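Local coordinates for glucose-binding protein (Thermus thermophilus HB27, PDB 2B3B) that binds glucose in the cleft between its two lobes and probably serves as the solute receptor of a binding-protein-dependent sugar transport system, at residues Q169-E174 with N239-W244. Numbering follows the deposited sequence.
Unlike the reference sequence in segment 239-244: Ile240 (reference Val). With GLC (alpha-D-glucopyranose), chain G.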
loop_
_atom_site.group_PDB
_atom_site.type_symbol
_atom_site.label_atom_id
_atom_site.label_comp_id
_atom_site.label_asym_id
_atom_site.label_seq_id
_atom_site.Cartn_x
_atom_site.Cartn_y
_atom_site.Cartn_z
ATOM N N GLN A 169 3.618 5.452 10.217
ATOM C CA GLN A 169 4.853 6.264 10.328
ATOM C C GLN A 169 5.900 5.804 9.330
ATOM O O GLN A 169 6.620 6.616 8.747
ATOM C CB GLN A 169 5.410 6.212 11.752
ATOM C CG GLN A 169 4.428 6.719 12.813
ATOM C CD GLN A 169 4.710 6.157 14.231
ATOM O OE1 GLN A 169 5.838 5.727 14.538
ATOM N NE2 GLN A 169 3.670 6.125 15.074
ATOM N N GLN A 170 5.979 4.490 9.118
ATOM C CA GLN A 170 6.835 3.931 8.066
ATOM C C GLN A 170 6.342 4.412 6.696
ATOM O O GLN A 170 7.149 4.710 5.800
ATOM C CB GLN A 170 6.822 2.414 8.098
ATOM C CG GLN A 170 7.291 1.729 9.381
ATOM C CD GLN A 170 7.225 0.217 9.227
ATOM O OE1 GLN A 170 7.727 -0.319 8.244
ATOM N NE2 GLN A 170 6.631 -0.468 10.188
ATOM N N HIS A 171 5.009 4.460 6.542
ATOM C CA HIS A 171 4.363 4.929 5.315
ATOM C C HIS A 171 4.739 6.360 4.998
ATOM O O HIS A 171 5.096 6.681 3.863
ATOM C CB HIS A 171 2.832 4.767 5.374
ATOM C CG HIS A 171 2.145 4.992 4.054
ATOM N ND1 HIS A 171 1.636 3.963 3.290
ATOM C CD2 HIS A 171 1.903 6.129 3.359
ATOM C CE1 HIS A 171 1.109 4.459 2.186
ATOM N NE2 HIS A 171 1.269 5.773 2.195
ATOM N N LEU A 172 4.651 7.222 6.005
ATOM C CA LEU A 172 5.162 8.566 5.872
ATOM C C LEU A 172 6.638 8.576 5.493
ATOM O O LEU A 172 7.045 9.302 4.590
ATOM C CB LEU A 172 4.948 9.332 7.162
ATOM C CG LEU A 172 5.528 10.733 7.250
ATOM C CD1 LEU A 172 4.846 11.618 6.247
ATOM C CD2 LEU A 172 5.263 11.207 8.684
ATOM N N TRP A 173 7.426 7.747 6.165
ATOM C CA TRP A 173 8.860 7.695 5.924
ATOM C C TRP A 173 9.180 7.400 4.455
ATOM O O TRP A 173 10.080 8.012 3.894
ATOM C CB TRP A 173 9.541 6.653 6.819
ATOM C CG TRP A 173 11.029 6.630 6.654
ATOM C CD1 TRP A 173 11.936 7.404 7.340
ATOM C CD2 TRP A 173 11.808 5.826 5.730
ATOM N NE1 TRP A 173 13.219 7.135 6.898
ATOM C CE2 TRP A 173 13.176 6.168 5.930
ATOM C CE3 TRP A 173 11.486 4.865 4.766
ATOM C CZ2 TRP A 173 14.213 5.574 5.204
ATOM C CZ3 TRP A 173 12.504 4.284 4.039
ATOM C CH2 TRP A 173 13.862 4.634 4.270
ATOM N N GLU A 174 8.457 6.475 3.822
ATOM C CA GLU A 174 8.826 6.106 2.441
ATOM C C GLU A 174 8.573 7.241 1.467
ATOM O O GLU A 174 9.343 7.419 0.537
ATOM C CB GLU A 174 8.228 4.761 1.990
ATOM C CG GLU A 174 6.699 4.696 1.805
ATOM C CD GLU A 174 6.259 3.317 1.339
ATOM O OE1 GLU A 174 7.084 2.374 1.414
ATOM O OE2 GLU A 174 5.098 3.160 0.906
ATOM N N ASN A 239 -2.416 14.594 5.598
ATOM C CA ASN A 239 -2.148 13.183 5.925
ATOM C C ASN A 239 -1.492 12.520 4.709
ATOM O O ASN A 239 -1.941 12.716 3.597
ATOM C CB ASN A 239 -3.435 12.445 6.282
ATOM C CG ASN A 239 -3.189 11.023 6.823
ATOM O OD1 ASN A 239 -2.392 10.831 7.776
ATOM N ND2 ASN A 239 -3.898 10.028 6.255
ATOM N N ILE A 240 -0.416 11.773 4.942
ATOM C CA ILE A 240 0.290 11.025 3.891
ATOM C C ILE A 240 -0.151 9.601 4.047
ATOM O O ILE A 240 0.146 8.957 5.060
ATOM C CB ILE A 240 1.819 11.113 4.041
ATOM C CG1 ILE A 240 2.271 12.575 4.080
ATOM C CG2 ILE A 240 2.523 10.325 2.879
ATOM C CD1 ILE A 240 1.956 13.373 2.843
ATOM N N MET A 241 -0.899 9.112 3.058
ATOM C CA MET A 241 -1.472 7.770 3.122
ATOM C C MET A 241 -1.826 7.244 1.725
ATOM O O MET A 241 -2.081 8.027 0.804
ATOM C CB MET A 241 -2.721 7.800 3.997
ATOM C CG MET A 241 -3.330 6.453 4.374
ATOM S SD MET A 241 -2.146 5.150 4.839
ATOM C CE MET A 241 -1.221 5.947 6.163
ATOM N N GLY A 242 -1.855 5.924 1.588
ATOM C CA GLY A 242 -2.257 5.312 0.323
ATOM C C GLY A 242 -3.697 5.628 -0.015
ATOM O O GLY A 242 -4.482 6.058 0.842
ATOM N N ASP A 243 -4.053 5.398 -1.271
ATOM C CA ASP A 243 -5.342 5.840 -1.790
ATOM C C ASP A 243 -6.521 4.964 -1.453
ATOM O O ASP A 243 -7.659 5.226 -1.883
ATOM C CB ASP A 243 -5.286 6.214 -3.286
ATOM C CG ASP A 243 -4.587 5.174 -4.182
ATOM O OD1 ASP A 243 -4.262 4.042 -3.773
ATOM O OD2 ASP A 243 -4.400 5.528 -5.352
ATOM N N TRP A 244 -6.297 3.990 -0.598
ATOM C CA TRP A 244 -7.409 3.417 0.151
ATOM C C TRP A 244 -8.136 4.503 0.990
ATOM O O TRP A 244 -9.324 4.351 1.333
ATOM C CB TRP A 244 -6.951 2.254 1.036
ATOM C CG TRP A 244 -5.710 2.499 1.845
ATOM C CD1 TRP A 244 -5.637 3.003 3.105
ATOM C CD2 TRP A 244 -4.368 2.213 1.442
ATOM N NE1 TRP A 244 -4.327 3.060 3.523
ATOM C CE2 TRP A 244 -3.524 2.588 2.512
ATOM C CE3 TRP A 244 -3.796 1.664 0.272
ATOM C CZ2 TRP A 244 -2.134 2.428 2.457
ATOM C CZ3 TRP A 244 -2.428 1.512 0.212
ATOM C CH2 TRP A 244 -1.604 1.895 1.304
HETATM C C1 GLC G . -2.310 -2.649 2.447
HETATM C C2 GLC G . -3.111 -3.039 1.155
HETATM C C3 GLC G . -4.413 -2.265 0.906
HETATM C C4 GLC G . -5.049 -1.812 2.223
HETATM C C5 GLC G . -4.048 -0.987 3.053
HETATM C C6 GLC G . -4.560 -0.514 4.423
HETATM O O1 GLC G . -0.958 -2.434 2.286
HETATM O O2 GLC G . -2.307 -3.225 -0.022
HETATM O O3 GLC G . -5.320 -3.134 0.245
HETATM O O4 GLC G . -6.198 -1.022 1.961
HETATM O O5 GLC G . -2.838 -1.673 3.331
HETATM O O6 GLC G . -4.905 -1.601 5.230
#
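Helix 166-191 meets the end of strand 238-240 and the chain beyond it, the CA atoms of Leu172 and Ile240 lying 5.8 Å apart and those of His171 and Met241 6.9 Å, with no hydrogen bond joining the two segments. The contact turns on the His171 imidazole, which reaches across from the helix with CG anti to the backbone N (chi1 -169°). Over one face lies the Met241 sulfur: SD is 4.2 Å from the ring centroid and 5° off the ring normal, a sulfur-aromatic contact allowed by bends at chi2 and chi3. Above the opposite face, toward the rim, is Glu174 OE2. His171 NE2 bonds to Ser121 O and ND1 to His348 NE2, fixing the ring's rotation; NE2 also approaches Gly242 N to 3.2 Å, but the angle is too poor for a bond. One residue further along the helix, Leu172 CD1 presses tightly on Ile240 CG1 (3.5 Å). On the sugar side, Trp244 CH2 touches His171 CE1 at 3.8 Å, an oblique approach with ring planes at 80°. Glucose C5 sits 3.5 Å above the centre of the indole, CH-pi packing common in sugar-binding proteins, and Gly242 CA backs the other face. A leucine in place of Trp244 would probably cost the glucose its flat apolar platform and leave His171 CE1 without its aromatic neighbour. His348 ND1 also bonds to glucose, making His171 a second-shell residue. Since the Ser121 carbonyl can only accept, His171 NE2 should carry a proton; if the ring is neutral, ND1 accepts from His348 NE2, probably leaving His348 ND1 to accept from a glucose hydroxyl.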